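Local coordinates for protein putative aldehyde dehydrogenase (Burkholderia cenocepacia, PDB 4YWE) that probably oxidises aldehydes to carboxylic acids with NAD or NADP as acceptor, as in other members of the aldehyde dehydrogenase family, at residues A[223-228]-A[247-252]. Sequence-based numbering, arbitrary orientation.
Sequences RHPGID and AENHVP. With MG (magnesium ion), chain L.
The side-chain amide of N249 and the ring of P225 meet across the two loops, crossing obliquely. The amide lies against the CA-CB side of the proline ring, N249 CG being 3.6 Å from P225 CA. A first torsion of -56° sets N249 CG opposite its own carbonyl carbon and carries the amide to the 223-228 loop, where one of its ends comes up beside the R223 carbonyl oxygen. The imidazole of H224 is turned away from this meeting: G226 CA sits at its edge, in the ring plane, and G226 N donates a hydrogen bond to H224 ND1 (3.0 Å), with the donor tilted 15° out of that plane. The far nitrogen, H224 NE2, is bonded to E52 of helix 48-63, so both ring nitrogens are engaged and the ring's rotation is fixed. One face of the H250 ring has A247 O above it, offset toward the rim, while H461 of the second subunit meets the ring edge-to-face. Further along, V251 lies against the 223-228 loop with both methyls: CG2 touches I227 O at 3.3 Å, and CG1, anti to the V251 backbone N (chi1 173°), rests against the carbonyl carbon of D228. P252 CD lies 3.3 Å from D228 O. The D228 carboxylate points elsewhere, to a salt bridge with R59. Close by, the H250 carbonyl oxygen holds a magnesium ion at 2.1 Å, with one water as a further ligand. H250, with positive phi, is the C-prime residue of a Schellman motif ending helix 236-246. The contact thus joins the loops that lead into the adjacent parallel strands 229-233 and 253-256, at one end of a beta-alpha-beta crossover through helix 236-246, in the alpha/beta aldehyde dehydrogenase fold.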
ATOM      1  N   ARG A 223      17.268  28.089  11.508  1.00 15.85           N
ATOM      2  CA  ARG A 223      17.732  28.054  12.892  1.00 17.47           C
ATOM      3  C   ARG A 223      16.587  27.925  13.895  1.00 19.88           C
ATOM      4  O   ARG A 223      16.806  27.547  15.046  1.00 19.25           O
ATOM      5  CB  ARG A 223      18.538  29.311  13.224  1.00 18.35           C
ATOM      6  CG  ARG A 223      19.818  29.498  12.430  1.00 21.04           C
ATOM      7  CD  ARG A 223      20.542  30.748  12.910  1.00 29.34           C
ATOM      8  NE  ARG A 223      21.558  31.212  11.972  1.00 37.86           N
ATOM      9  CZ  ARG A 223      22.835  30.851  12.016  1.00 45.81           C
ATOM     10  NH1 ARG A 223      23.259  30.014  12.952  1.00 48.08           N
ATOM     11  NH2 ARG A 223      23.691  31.329  11.121  1.00 48.75           N
ATOM     12  N   HIS A 224      15.372  28.247  13.463  1.00 22.29           N
ATOM     13  CA  HIS A 224      14.248  28.355  14.388  1.00 22.75           C
ATOM     14  C   HIS A 224      13.829  26.999  14.950  1.00 22.41           C
ATOM     15  O   HIS A 224      13.557  26.065  14.194  1.00 14.22           O
ATOM     16  CB  HIS A 224      13.056  29.027  13.706  1.00 22.75           C
ATOM     17  CG  HIS A 224      12.141  29.732  14.659  1.00 21.77           C
ATOM     18  ND1 HIS A 224      11.261  29.061  15.480  1.00 20.81           N
ATOM     19  CD2 HIS A 224      11.979  31.048  14.930  1.00 19.10           C
ATOM     20  CE1 HIS A 224      10.593  29.933  16.213  1.00 24.59           C
ATOM     21  NE2 HIS A 224      11.009  31.147  15.898  1.00 22.53           N
ATOM     22  N   PRO A 225      13.773  26.894  16.289  1.00 17.16           N
ATOM     23  CA  PRO A 225      13.431  25.661  17.010  1.00 19.06           C
ATOM     24  C   PRO A 225      11.942  25.330  16.968  1.00 17.38           C
ATOM     25  O   PRO A 225      11.553  24.232  17.367  1.00 16.13           O
ATOM     26  CB  PRO A 225      13.868  25.958  18.453  1.00 18.89           C
ATOM     27  CG  PRO A 225      14.647  27.249  18.392  1.00 22.55           C
ATOM     28  CD  PRO A 225      14.107  27.985  17.216  1.00 16.09           C
ATOM     29  N   GLY A 226      11.127  26.269  16.496  1.00 18.08           N
ATOM     30  CA  GLY A 226       9.687  26.082  16.447  1.00 16.65           C
ATOM     31  C   GLY A 226       9.176  25.437  15.172  1.00 15.57           C
ATOM     32  O   GLY A 226       7.971  25.255  15.002  1.00 17.64           O
ATOM     33  N   ILE A 227      10.095  25.096  14.275  1.00 16.83           N
ATOM     34  CA  ILE A 227       9.753  24.417  13.029  1.00 15.91           C
ATOM     35  C   ILE A 227      10.073  22.934  13.180  1.00 14.97           C
ATOM     36  O   ILE A 227      11.041  22.572  13.848  1.00 18.51           O
ATOM     37  CB  ILE A 227      10.493  25.056  11.833  1.00 17.65           C
ATOM     38  CG1 ILE A 227      10.036  26.504  11.653  1.00 15.76           C
ATOM     39  CG2 ILE A 227      10.259  24.269  10.549  1.00 18.32           C
ATOM     40  CD1 ILE A 227      10.739  27.235  10.535  1.00 14.04           C
ATOM     41  N   ASP A 228       9.258  22.076  12.574  1.00 15.64           N
ATOM     42  CA  ASP A 228       9.382  20.636  12.781  1.00 12.22           C
ATOM     43  C   ASP A 228       9.960  19.906  11.571  1.00 12.48           C
ATOM     44  O   ASP A 228      10.422  18.773  11.689  1.00 11.66           O
ATOM     45  CB  ASP A 228       8.019  20.046  13.141  1.00 16.45           C
ATOM     46  CG  ASP A 228       7.380  20.747  14.321  1.00 18.49           C
ATOM     47  OD1 ASP A 228       7.909  20.619  15.447  1.00 22.40           O
ATOM     48  OD2 ASP A 228       6.351  21.428  14.123  1.00 12.88           O
ATOM     49  N   ALA A 247      20.055  21.019  12.187  1.00 16.90           N
ATOM     50  CA  ALA A 247      20.521  19.893  12.987  1.00 13.71           C
ATOM     51  C   ALA A 247      20.673  20.280  14.457  1.00 21.94           C
ATOM     52  O   ALA A 247      20.680  19.419  15.338  1.00 14.57           O
ATOM     53  CB  ALA A 247      21.835  19.366  12.439  1.00 13.84           C
ATOM     54  N   GLU A 248      20.794  21.579  14.715  1.00 24.78           N
ATOM     55  CA  GLU A 248      20.904  22.082  16.081  1.00 23.55           C
ATOM     56  C   GLU A 248      19.626  21.816  16.869  1.00 22.41           C
ATOM     57  O   GLU A 248      19.662  21.643  18.087  1.00 21.80           O
ATOM     58  CB  GLU A 248      21.223  23.578  16.078  1.00 22.28           C
ATOM     59  CG  GLU A 248      22.634  23.908  15.616  1.00 22.12           C
ATOM     60  CD  GLU A 248      23.697  23.374  16.559  1.00 24.13           C
ATOM     61  OE1 GLU A 248      23.397  23.202  17.761  1.00 26.87           O
ATOM     62  OE2 GLU A 248      24.831  23.122  16.099  1.00 21.91           O
ATOM     63  N   ASN A 249      18.498  21.785  16.167  1.00 22.36           N
ATOM     64  CA  ASN A 249      17.213  21.497  16.791  1.00 20.37           C
ATOM     65  C   ASN A 249      16.712  20.114  16.386  1.00 19.25           C
ATOM     66  O   ASN A 249      15.557  19.769  16.636  1.00 19.44           O
ATOM     67  CB  ASN A 249      16.182  22.561  16.413  1.00 18.76           C
ATOM     68  CG  ASN A 249      16.633  23.962  16.771  1.00 20.70           C
ATOM     69  OD1 ASN A 249      16.750  24.830  15.905  1.00 26.94           O
ATOM     70  ND2 ASN A 249      16.892  24.192  18.053  1.00 17.46           N
ATOM     71  N   HIS A 250      17.593  19.337  15.758  1.00 15.74           N
ATOM     72  CA  HIS A 250      17.263  18.004  15.251  1.00 16.73           C
ATOM     73  C   HIS A 250      16.066  18.038  14.301  1.00 14.33           C
ATOM     74  O   HIS A 250      15.203  17.161  14.337  1.00 15.27           O
ATOM     75  CB  HIS A 250      16.990  17.039  16.410  1.00 17.68           C
ATOM     76  CG  HIS A 250      18.143  16.893  17.352  1.00 20.04           C
ATOM     77  ND1 HIS A 250      19.232  16.094  17.076  1.00 21.51           N
ATOM     78  CD2 HIS A 250      18.382  17.448  18.564  1.00 20.74           C
ATOM     79  CE1 HIS A 250      20.091  16.161  18.078  1.00 20.54           C
ATOM     80  NE2 HIS A 250      19.599  16.976  18.993  1.00 21.97           N
ATOM     81  N   VAL A 251      16.027  19.057  13.448  1.00 17.64           N
ATOM     82  CA  VAL A 251      14.948  19.206  12.481  1.00 15.40           C
ATOM     83  C   VAL A 251      15.342  18.571  11.152  1.00 11.88           C
ATOM     84  O   VAL A 251      16.359  18.936  10.562  1.00 12.64           O
ATOM     85  CB  VAL A 251      14.574  20.686  12.289  1.00 17.44           C
ATOM     86  CG1 VAL A 251      13.561  20.840  11.160  1.00 15.25           C
ATOM     87  CG2 VAL A 251      14.034  21.266  13.587  1.00 17.85           C
ATOM     88  N   PRO A 252      14.530  17.615  10.676  1.00 16.67           N
ATOM     89  CA  PRO A 252      14.776  16.940   9.398  1.00 14.21           C
ATOM     90  C   PRO A 252      14.646  17.890   8.211  1.00 16.54           C
ATOM     91  O   PRO A 252      13.749  18.736   8.192  1.00 18.01           O
ATOM     92  CB  PRO A 252      13.691  15.859   9.359  1.00 16.73           C
ATOM     93  CG  PRO A 252      12.600  16.392  10.226  1.00 11.18           C
ATOM     94  CD  PRO A 252      13.292  17.145  11.323  1.00 11.56           C
TER
HETATM   95 MG    MG L 504      13.532  16.200  15.282  1.00 44.30          MG
HETATM   96  O   HOH W   1      11.542  15.542  14.286  1.00  9.25           O